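Local coordinates for protein guanylate kinase (Stenotrophomonas maltophilia, PDB 6WCT) that catalyses the ATP-dependent phosphorylation of GMP to GDP, a step predicted to be essential for recycling GMP and, indirectly, cGMP, at residues Y25-A28 with G34-S37; D86-A91 with S104-L109; Q126-V131 with F176-Y181. One frame throughout, in Å; residues are numbered along the deposited sequence.

In the fold
The three contacts follow one another along the chain; the first two touch the bound GMP, while the Phe179 side chain of the third stays about 9 Å from it. Contact 1 lies at the C-terminal end of strand 24-28, mid-sheet, where the P-loop leads into helix 35-45. Contact 2, its centre about 17 Å from that of contact 1, sets edge strand 87-93 of the mixed sheet, whose Glu89 binds the guanine, against the start of helix 106-110. Contact 3 joins helix 121-130 to the loop before strand 181-184, its centre about 14 Å from that of contact 1 and 15 Å from that of contact 2. Through Val127, which meets Ile26 and Phe88, it joins the phosphate-binding and guanine-binding sides.

Contact 1: residues Y25-A28 with G34-S37; sequences YIVA and GKSS. With 5GP (guanosine-5'-monophosphate), chain E; PO4 (phosphate ion), chain F.
Lys35 lays its aliphatic chain over the end of strand 24-28, its CD 3.5 Å from the carbonyl O of Val27 and its CG 4.0 Å from Val27 CG1. The two side chains slide past each other in opposite directions. Val27 offers this branch because CG1 stands anti to the backbone N (chi1 179°), and the contact between the two carbons is purely apolar. The lysine chain then bends at chi3 (100°), carrying NZ beyond the strand to the nucleotide, where it bonds to O2' of GMP at 3.0 Å and also to the carbonyl O of Ala29.

The segments are the strand and the helix start of a P-loop, the Walker A motif of this kinase family. A phosphate ion, probably from the crystallisation liquor, sits at the N-terminus of helix 35-45. From the N-cap position, Gly34 N donates to phosphate O3 at 2.9 Å, while Ser36 N donates to O1, also at 2.9 Å, in a fairly straight bond (161°). Ser36 OG also lies against O2, at a separation so short that its exact length is doubtful, and Gly32, Arg150 and Arg154 bind the ion as well.

The chemistry implies a site made for an anion: backbone amides at a helix N-terminus and two arginines surround the ion, consistent with the place of an ADP phosphate, while the lysine in this complex turns its ammonium toward the GMP ribose.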
loop_
_atom_site.group_PDB
_atom_site.type_symbol
_atom_site.label_atom_id
_atom_site.label_comp_id
_atom_site.label_asym_id
_atom_site.label_seq_id
_atom_site.Cartn_x
_atom_site.Cartn_y
_atom_site.Cartn_z
ATOM N N TYR A 25 -2.995 12.639 -0.926
ATOM C CA TYR A 25 -3.354 11.674 0.107
ATOM C C TYR A 25 -4.565 12.179 0.868
ATOM O O TYR A 25 -4.680 13.382 1.122
ATOM C CB TYR A 25 -2.194 11.461 1.084
ATOM C CG TYR A 25 -0.964 10.893 0.428
ATOM C CD1 TYR A 25 -0.814 9.523 0.262
ATOM C CD2 TYR A 25 0.018 11.727 -0.086
ATOM C CE1 TYR A 25 0.306 8.995 -0.342
ATOM C CE2 TYR A 25 1.140 11.204 -0.706
ATOM C CZ TYR A 25 1.278 9.837 -0.827
ATOM O OH TYR A 25 2.382 9.300 -1.453
ATOM N N ILE A 26 -5.486 11.270 1.198
ATOM C CA ILE A 26 -6.605 11.591 2.075
ATOM C C ILE A 26 -6.566 10.638 3.255
ATOM O O ILE A 26 -6.487 9.420 3.064
ATOM C CB ILE A 26 -7.968 11.490 1.365
ATOM C CG1 ILE A 26 -8.034 12.434 0.174
ATOM C CG2 ILE A 26 -9.096 11.830 2.343
ATOM C CD1 ILE A 26 -9.387 12.419 -0.517
ATOM N N VAL A 27 -6.620 11.187 4.464
ATOM C CA VAL A 27 -6.769 10.391 5.680
ATOM C C VAL A 27 -8.051 10.870 6.358
ATOM O O VAL A 27 -8.147 12.035 6.770
ATOM C CB VAL A 27 -5.571 10.519 6.637
ATOM C CG1 VAL A 27 -5.824 9.672 7.874
ATOM C CG2 VAL A 27 -4.278 10.138 5.962
ATOM N N ALA A 28 -9.032 9.975 6.468
ATOM C CA ALA A 28 -10.307 10.302 7.073
ATOM C C ALA A 28 -10.510 9.483 8.336
ATOM O O ALA A 28 -10.019 8.359 8.459
ATOM C CB ALA A 28 -11.451 10.019 6.133
ATOM N N GLY A 34 -8.241 9.837 16.840
ATOM C CA GLY A 34 -6.815 10.067 16.916
ATOM C C GLY A 34 -6.089 10.281 15.608
ATOM O O GLY A 34 -4.861 10.192 15.591
ATOM N N LYS A 35 -6.797 10.563 14.509
ATOM C CA LYS A 35 -6.120 10.691 13.222
ATOM C C LYS A 35 -5.112 11.840 13.210
ATOM O O LYS A 35 -4.019 11.700 12.647
ATOM C CB LYS A 35 -7.148 10.806 12.081
ATOM C CG LYS A 35 -6.936 11.908 11.024
ATOM C CD LYS A 35 -8.266 12.273 10.277
ATOM C CE LYS A 35 -8.917 13.544 10.823
ATOM N NZ LYS A 35 -10.406 13.556 10.643
ATOM N N SER A 36 -5.454 12.993 13.800
ATOM C CA SER A 36 -4.542 14.127 13.674
ATOM C C SER A 36 -3.208 13.807 14.341
ATOM O O SER A 36 -2.142 14.154 13.816
ATOM C CB SER A 36 -5.156 15.407 14.250
ATOM O OG SER A 36 -5.317 15.312 15.651
ATOM N N SER A 37 -3.243 13.111 15.479
ATOM C CA SER A 37 -1.992 12.733 16.135
ATOM C C SER A 37 -1.226 11.725 15.288
ATOM O O SER A 37 0.010 11.780 15.203
ATOM C CB SER A 37 -2.272 12.156 17.520
ATOM O OG SER A 37 -2.513 13.191 18.448
HETATM P P 5GP E . -14.379 18.382 13.346
HETATM O O1P 5GP E . -13.039 19.068 13.443
HETATM O O2P 5GP E . -14.764 17.535 14.558
HETATM O O3P 5GP E . -15.528 19.294 12.997
HETATM O "O5'" 5GP E . -14.319 17.413 12.106
HETATM C "C5'" 5GP E . -15.507 16.928 11.514
HETATM C "C4'" 5GP E . -15.191 16.231 10.226
HETATM O "O4'" 5GP E . -14.929 17.227 9.203
HETATM C "C3'" 5GP E . -13.937 15.338 10.279
HETATM O "O3'" 5GP E . -14.180 14.114 9.598
HETATM C "C2'" 5GP E . -12.917 16.127 9.472
HETATM O "O2'" 5GP E . -11.924 15.345 8.845
HETATM C "C1'" 5GP E . -13.818 16.810 8.461
HETATM N N9 5GP E . -13.205 17.955 7.809
HETATM C C8 5GP E . -12.171 18.711 8.297
HETATM N N7 5GP E . -11.684 19.546 7.418
HETATM C C5 5GP E . -12.455 19.337 6.286
HETATM C C6 5GP E . -12.372 19.905 5.002
HETATM O O6 5GP E . -11.555 20.743 4.626
HETATM N N1 5GP E . -13.311 19.378 4.132
HETATM C C2 5GP E . -14.227 18.409 4.457
HETATM N N2 5GP E . -15.048 17.991 3.484
HETATM N N3 5GP E . -14.315 17.868 5.668
HETATM C C4 5GP E . -13.406 18.367 6.522
HETATM P P PO4 F . -8.472 13.882 16.230
HETATM O O1 PO4 F . -8.102 13.562 14.800
HETATM O O2 PO4 F . -7.234 14.381 16.923
HETATM O O3 PO4 F . -8.952 12.655 16.980
HETATM O O4 PO4 F . -9.554 14.939 16.215
#

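Contact 2: residues D86-A91 with S104-L109; sequences DFFEHA and SVEPQL. With 5GP (guanosine-5'-monophosphate), chain E.
Where Phe88 approaches Val105 the two backbones keep their distance, the CA atoms 7.5 Å apart. The chain turns a corner at Phe88 and Glu89 on one side; on the other, Val105 occupies the N-cap position of helix 106-110, whose first turn is closed by the bond from Leu109 N to Val105 O. Side chains therefore fill the gap.

Phe88, with CG anti to the backbone N (chi1 179°), sends its ring toward the start of the helix. Val105 CG1 lies over one face, 4.2 Å from the ring centroid and 13° off the normal, which makes a CH-pi contact. Glu106 comes to the rim instead: its OE2 lies in the ring plane, 3.3 Å from Phe88 CD1, and its CG packs on the same carbon at 3.6 Å. Carboxylate and ring stand nearly perpendicular, at 88°. That carboxylate has its main partner in Arg102, with which OE2 forms a salt bridge. Val127 and Leu130 of helix 121-130 also pack on the phenylalanine.

Next in sequence, Glu89 turns to the nucleotide. Its OE1 accepts from N1 of GMP at 2.8 Å and its OE2 from N2 at 3.0 Å, a paired recognition of the Watson-Crick edge of guanine; Thr100 holds OE1 as well. The chemistry thus divides between neighbours: an oxygen near the ring edge, where the hydrogens are expected to be slightly positive, and a methyl over the face would both suit Phe88, while the adjacent carboxylate reads the two N-H donors of the base.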
loop_
_atom_site.group_PDB
_atom_site.type_symbol
_atom_site.label_atom_id
_atom_site.label_comp_id
_atom_site.label_asym_id
_atom_site.label_seq_id
_atom_site.Cartn_x
_atom_site.Cartn_y
_atom_site.Cartn_z
ATOM N N ASP A 86 -13.337 29.567 -4.399
ATOM C CA ASP A 86 -12.075 29.424 -3.678
ATOM C C ASP A 86 -11.781 27.991 -3.224
ATOM O O ASP A 86 -10.627 27.684 -2.912
ATOM C CB ASP A 86 -12.076 30.336 -2.444
ATOM C CG ASP A 86 -12.192 31.820 -2.802
ATOM O OD1 ASP A 86 -11.745 32.218 -3.900
ATOM O OD2 ASP A 86 -12.750 32.588 -1.989
ATOM N N PHE A 87 -12.767 27.101 -3.190
ATOM C CA PHE A 87 -12.568 25.789 -2.575
ATOM C C PHE A 87 -12.304 24.691 -3.603
ATOM O O PHE A 87 -13.078 24.513 -4.551
ATOM C CB PHE A 87 -13.766 25.424 -1.706
ATOM C CG PHE A 87 -13.853 26.247 -0.465
ATOM C CD1 PHE A 87 -12.847 26.201 0.483
ATOM C CD2 PHE A 87 -14.934 27.092 -0.261
ATOM C CE1 PHE A 87 -12.923 26.971 1.619
ATOM C CE2 PHE A 87 -15.016 27.864 0.869
ATOM C CZ PHE A 87 -14.005 27.812 1.813
ATOM N N PHE A 88 -11.219 23.946 -3.383
ATOM C CA PHE A 88 -10.952 22.723 -4.136
ATOM C C PHE A 88 -12.071 21.702 -3.935
ATOM O O PHE A 88 -12.574 21.103 -4.894
ATOM C CB PHE A 88 -9.592 22.175 -3.687
ATOM C CG PHE A 88 -9.173 20.898 -4.351
ATOM C CD1 PHE A 88 -8.826 20.869 -5.689
ATOM C CD2 PHE A 88 -9.060 19.730 -3.606
ATOM C CE1 PHE A 88 -8.421 19.683 -6.287
ATOM C CE2 PHE A 88 -8.649 18.544 -4.192
ATOM C CZ PHE A 88 -8.329 18.518 -5.535
ATOM N N GLU A 89 -12.464 21.494 -2.685
ATOM C CA GLU A 89 -13.648 20.749 -2.306
ATOM C C GLU A 89 -14.216 21.429 -1.075
ATOM O O GLU A 89 -13.492 22.081 -0.315
ATOM C CB GLU A 89 -13.358 19.264 -2.002
ATOM C CG GLU A 89 -12.387 18.994 -0.821
ATOM C CD GLU A 89 -12.995 19.193 0.578
ATOM O OE1 GLU A 89 -12.266 19.630 1.505
ATOM O OE2 GLU A 89 -14.193 18.926 0.763
ATOM N N HIS A 90 -15.513 21.276 -0.878
ATOM C CA HIS A 90 -16.120 21.797 0.331
ATOM C C HIS A 90 -17.385 21.007 0.566
ATOM O O HIS A 90 -17.941 20.408 -0.354
ATOM C CB HIS A 90 -16.398 23.299 0.230
ATOM C CG HIS A 90 -17.524 23.637 -0.694
ATOM N ND1 HIS A 90 -17.343 23.804 -2.048
ATOM C CD2 HIS A 90 -18.843 23.831 -0.460
ATOM C CE1 HIS A 90 -18.503 24.099 -2.610
ATOM N NE2 HIS A 90 -19.429 24.122 -1.668
ATOM N N ALA A 91 -17.814 20.983 1.818
ATOM C CA ALA A 91 -18.970 20.176 2.142
ATOM C C ALA A 91 -19.608 20.695 3.416
ATOM O O ALA A 91 -18.958 21.309 4.264
ATOM C CB ALA A 91 -18.590 18.702 2.281
ATOM N N SER A 104 -4.459 25.752 -1.302
ATOM C CA SER A 104 -3.730 24.841 -0.423
ATOM C C SER A 104 -3.298 23.543 -1.098
ATOM O O SER A 104 -2.489 22.807 -0.523
ATOM C CB SER A 104 -4.583 24.471 0.797
ATOM O OG SER A 104 -4.931 25.604 1.563
ATOM N N VAL A 105 -3.781 23.255 -2.307
ATOM C CA VAL A 105 -3.596 21.930 -2.891
ATOM C C VAL A 105 -3.123 22.028 -4.330
ATOM O O VAL A 105 -2.069 21.488 -4.686
ATOM C CB VAL A 105 -4.893 21.103 -2.820
ATOM C CG1 VAL A 105 -4.735 19.796 -3.589
ATOM C CG2 VAL A 105 -5.216 20.799 -1.406
ATOM N N GLU A 106 -3.932 22.678 -5.170
ATOM C CA GLU A 106 -3.693 22.649 -6.612
ATOM C C GLU A 106 -2.325 23.187 -7.008
ATOM O O GLU A 106 -1.651 22.537 -7.825
ATOM C CB GLU A 106 -4.826 23.389 -7.331
ATOM C CG GLU A 106 -6.184 22.688 -7.265
ATOM C CD GLU A 106 -7.245 23.390 -8.100
ATOM O OE1 GLU A 106 -6.967 24.497 -8.601
ATOM O OE2 GLU A 106 -8.357 22.842 -8.256
ATOM N N PRO A 107 -1.855 24.339 -6.505
ATOM C CA PRO A 107 -0.485 24.765 -6.853
ATOM C C PRO A 107 0.589 23.823 -6.339
ATOM O O PRO A 107 1.550 23.531 -7.057
ATOM C CB PRO A 107 -0.377 26.155 -6.213
ATOM C CG PRO A 107 -1.776 26.617 -6.068
ATOM C CD PRO A 107 -2.562 25.385 -5.745
ATOM N N GLN A 108 0.456 23.353 -5.098
ATOM C CA GLN A 108 1.430 22.423 -4.535
ATOM C C GLN A 108 1.537 21.159 -5.386
ATOM O O GLN A 108 2.637 20.754 -5.775
ATOM C CB GLN A 108 1.035 22.087 -3.091
ATOM C CG GLN A 108 1.190 23.260 -2.114
ATOM C CD GLN A 108 0.015 24.226 -2.180
ATOM O OE1 GLN A 108 -0.755 24.216 -3.145
ATOM N NE2 GLN A 108 -0.117 25.082 -1.168
ATOM N N LEU A 109 0.402 20.519 -5.684
ATOM C CA LEU A 109 0.429 19.327 -6.529
ATOM C C LEU A 109 1.027 19.631 -7.890
ATOM O O LEU A 109 1.790 18.827 -8.436
ATOM C CB LEU A 109 -0.969 18.747 -6.702
ATOM C CG LEU A 109 -1.669 18.140 -5.504
ATOM C CD1 LEU A 109 -2.995 17.585 -5.986
ATOM C CD2 LEU A 109 -0.802 17.040 -4.899
HETATM P P 5GP E . -14.379 18.382 13.346
HETATM O O1P 5GP E . -13.039 19.068 13.443
HETATM O O2P 5GP E . -14.764 17.535 14.558
HETATM O O3P 5GP E . -15.528 19.294 12.997
HETATM O "O5'" 5GP E . -14.319 17.413 12.106
HETATM C "C5'" 5GP E . -15.507 16.928 11.514
HETATM C "C4'" 5GP E . -15.191 16.231 10.226
HETATM O "O4'" 5GP E . -14.929 17.227 9.203
HETATM C "C3'" 5GP E . -13.937 15.338 10.279
HETATM O "O3'" 5GP E . -14.180 14.114 9.598
HETATM C "C2'" 5GP E . -12.917 16.127 9.472
HETATM O "O2'" 5GP E . -11.924 15.345 8.845
HETATM C "C1'" 5GP E . -13.818 16.810 8.461
HETATM N N9 5GP E . -13.205 17.955 7.809
HETATM C C8 5GP E . -12.171 18.711 8.297
HETATM N N7 5GP E . -11.684 19.546 7.418
HETATM C C5 5GP E . -12.455 19.337 6.286
HETATM C C6 5GP E . -12.372 19.905 5.002
HETATM O O6 5GP E . -11.555 20.743 4.626
HETATM N N1 5GP E . -13.311 19.378 4.132
HETATM C C2 5GP E . -14.227 18.409 4.457
HETATM N N2 5GP E . -15.048 17.991 3.484
HETATM N N3 5GP E . -14.315 17.868 5.668
HETATM C C4 5GP E . -13.406 18.367 6.522
#

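Contact 3: residues Q126-V131 with F176-Y181; sequences QVRQLV and FNEFDY
Arg128 NE donates to a water at 2.6 Å, and that water donates in turn to Asp180 OD2. Another water accepts from Arg128 NH2 at 2.7 Å and donates to Glu178 OE1. These two bridges and a cation-pi contact with Phe179 tie helix 121-130 of this P-loop kinase fold to the loop before strand 181-184. Both waters lie in the guanidinium plane. Glu178 and Asp180 therefore meet the arginine's charge through water, and Glu178 has a further partner of its own, His175, at OE2.

The chain of Arg128, extended from CG to NE, carries the group across to Phe179. It arrives end-on, the guanidinium and ring planes 87° apart, with CZ 4.6 Å from the ring centroid and 5° off the normal. The carbonyl O of Glu178 lies over one guanidinium face, 3.1 Å from NH1, at an angle too poor for a hydrogen bond. Phe138 meets the Phe179 ring edge-to-face, and Arg206 of the second subunit bonds to Phe179 O, so the loop also takes part in the dimer contact. Over the centre of the Phe179 ring stands Arg128 NH1, 3.4 Å from CD2.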
loop_
_atom_site.group_PDB
_atom_site.type_symbol
_atom_site.label_atom_id
_atom_site.label_comp_id
_atom_site.label_asym_id
_atom_site.label_seq_id
_atom_site.Cartn_x
_atom_site.Cartn_y
_atom_site.Cartn_z
ATOM N N GLN A 126 -15.611 14.181 -3.612
ATOM C CA GLN A 126 -15.330 15.258 -4.564
ATOM C C GLN A 126 -13.886 15.196 -5.031
ATOM O O GLN A 126 -13.599 15.420 -6.210
ATOM C CB GLN A 126 -15.639 16.633 -3.971
ATOM C CG GLN A 126 -17.080 16.829 -3.545
ATOM C CD GLN A 126 -17.280 18.109 -2.751
ATOM O OE1 GLN A 126 -16.664 19.139 -3.043
ATOM N NE2 GLN A 126 -18.163 18.057 -1.753
ATOM N N VAL A 127 -12.956 14.893 -4.123
ATOM C CA VAL A 127 -11.552 14.858 -4.514
ATOM C C VAL A 127 -11.292 13.702 -5.465
ATOM O O VAL A 127 -10.564 13.856 -6.454
ATOM C CB VAL A 127 -10.631 14.781 -3.277
ATOM C CG1 VAL A 127 -9.195 14.596 -3.719
ATOM C CG2 VAL A 127 -10.743 16.045 -2.432
ATOM N N ARG A 128 -11.904 12.535 -5.205
ATOM C CA ARG A 128 -11.677 11.370 -6.060
ATOM C C ARG A 128 -12.061 11.659 -7.505
ATOM O O ARG A 128 -11.391 11.193 -8.434
ATOM C CB ARG A 128 -12.453 10.156 -5.539
ATOM C CG ARG A 128 -11.712 9.341 -4.476
ATOM C CD ARG A 128 -12.487 8.102 -3.987
ATOM N NE ARG A 128 -12.093 7.762 -2.607
ATOM C CZ ARG A 128 -12.810 8.051 -1.526
ATOM N NH1 ARG A 128 -12.362 7.735 -0.306
ATOM N NH2 ARG A 128 -13.971 8.677 -1.652
ATOM N N GLN A 129 -13.140 12.421 -7.718
ATOM C CA GLN A 129 -13.559 12.754 -9.080
ATOM C C GLN A 129 -12.653 13.804 -9.704
ATOM O O GLN A 129 -12.576 13.886 -10.934
ATOM C CB GLN A 129 -15.012 13.232 -9.096
ATOM N N LEU A 130 -11.983 14.613 -8.876
ATOM C CA LEU A 130 -11.087 15.646 -9.379
ATOM C C LEU A 130 -9.709 15.047 -9.659
ATOM O O LEU A 130 -9.108 15.315 -10.702
ATOM C CB LEU A 130 -10.996 16.792 -8.362
ATOM C CG LEU A 130 -12.211 17.709 -8.173
ATOM C CD1 LEU A 130 -12.007 18.609 -6.967
ATOM C CD2 LEU A 130 -12.510 18.547 -9.402
ATOM N N VAL A 131 -9.171 14.266 -8.722
ATOM C CA VAL A 131 -7.845 13.677 -8.900
ATOM C C VAL A 131 -7.974 12.158 -8.828
ATOM O O VAL A 131 -8.180 11.600 -7.737
ATOM C CB VAL A 131 -6.850 14.206 -7.856
ATOM C CG1 VAL A 131 -5.489 13.558 -8.054
ATOM C CG2 VAL A 131 -6.761 15.740 -7.923
ATOM N N PHE A 176 -16.848 4.195 5.388
ATOM C CA PHE A 176 -15.467 3.720 5.388
ATOM C C PHE A 176 -15.154 2.905 4.147
ATOM O O PHE A 176 -13.999 2.849 3.716
ATOM C CB PHE A 176 -15.193 2.863 6.638
ATOM C CG PHE A 176 -15.632 1.433 6.477
ATOM C CD1 PHE A 176 -16.963 1.089 6.655
ATOM C CD2 PHE A 176 -14.735 0.448 6.082
ATOM C CE1 PHE A 176 -17.404 -0.207 6.467
ATOM C CE2 PHE A 176 -15.166 -0.851 5.880
ATOM C CZ PHE A 176 -16.498 -1.185 6.075
ATOM N N ASN A 177 -16.147 2.219 3.595
ATOM C CA ASN A 177 -15.891 1.333 2.467
ATOM C C ASN A 177 -15.424 2.069 1.221
ATOM O O ASN A 177 -14.960 1.416 0.287
ATOM C CB ASN A 177 -17.137 0.512 2.133
ATOM C CG ASN A 177 -16.819 -0.707 1.339
ATOM O OD1 ASN A 177 -16.086 -1.575 1.788
ATOM N ND2 ASN A 177 -17.357 -0.778 0.121
ATOM N N GLU A 178 -15.527 3.393 1.172
ATOM C CA GLU A 178 -15.093 4.125 -0.009
ATOM C C GLU A 178 -13.578 4.315 -0.079
ATOM O O GLU A 178 -13.078 4.817 -1.095
ATOM C CB GLU A 178 -15.812 5.477 -0.054
ATOM C CG GLU A 178 -17.308 5.300 -0.210
ATOM C CD GLU A 178 -18.120 6.465 0.299
ATOM O OE1 GLU A 178 -17.546 7.550 0.490
ATOM O OE2 GLU A 178 -19.348 6.291 0.495
ATOM N N PHE A 179 -12.842 3.877 0.938
ATOM C CA PHE A 179 -11.428 4.173 1.086
ATOM C C PHE A 179 -10.559 2.964 0.742
ATOM O O PHE A 179 -10.987 1.810 0.855
ATOM C CB PHE A 179 -11.165 4.680 2.512
ATOM C CG PHE A 179 -11.767 6.046 2.768
ATOM C CD1 PHE A 179 -13.136 6.192 2.973
ATOM C CD2 PHE A 179 -10.986 7.183 2.742
ATOM C CE1 PHE A 179 -13.704 7.443 3.176
ATOM C CE2 PHE A 179 -11.548 8.455 2.950
ATOM C CZ PHE A 179 -12.905 8.581 3.159
ATOM N N ASP A 180 -9.329 3.239 0.271
ATOM C CA ASP A 180 -8.467 2.138 -0.180
ATOM C C ASP A 180 -7.933 1.319 0.992
ATOM O O ASP A 180 -7.780 0.093 0.890
ATOM C CB ASP A 180 -7.298 2.673 -0.992
ATOM C CG ASP A 180 -7.757 3.514 -2.187
ATOM O OD1 ASP A 180 -8.532 2.984 -3.007
ATOM O OD2 ASP A 180 -7.316 4.679 -2.305
ATOM N N TYR A 181 -7.606 1.984 2.087
ATOM C CA TYR A 181 -6.958 1.346 3.231
ATOM C C TYR A 181 -7.749 1.669 4.479
ATOM O O TYR A 181 -8.447 2.683 4.541
ATOM C CB TYR A 181 -5.513 1.830 3.438
ATOM C CG TYR A 181 -4.637 1.536 2.265
ATOM C CD1 TYR A 181 -3.970 0.322 2.153
ATOM C CD2 TYR A 181 -4.502 2.460 1.248
ATOM C CE1 TYR A 181 -3.176 0.046 1.047
ATOM C CE2 TYR A 181 -3.717 2.207 0.160
ATOM C CZ TYR A 181 -3.053 1.007 0.057
ATOM O OH TYR A 181 -2.289 0.786 -1.064
HETATM O O HOH W 1 -15.511 9.131 0.541
HETATM O O HOH W 2 -10.015 6.261 -3.098
#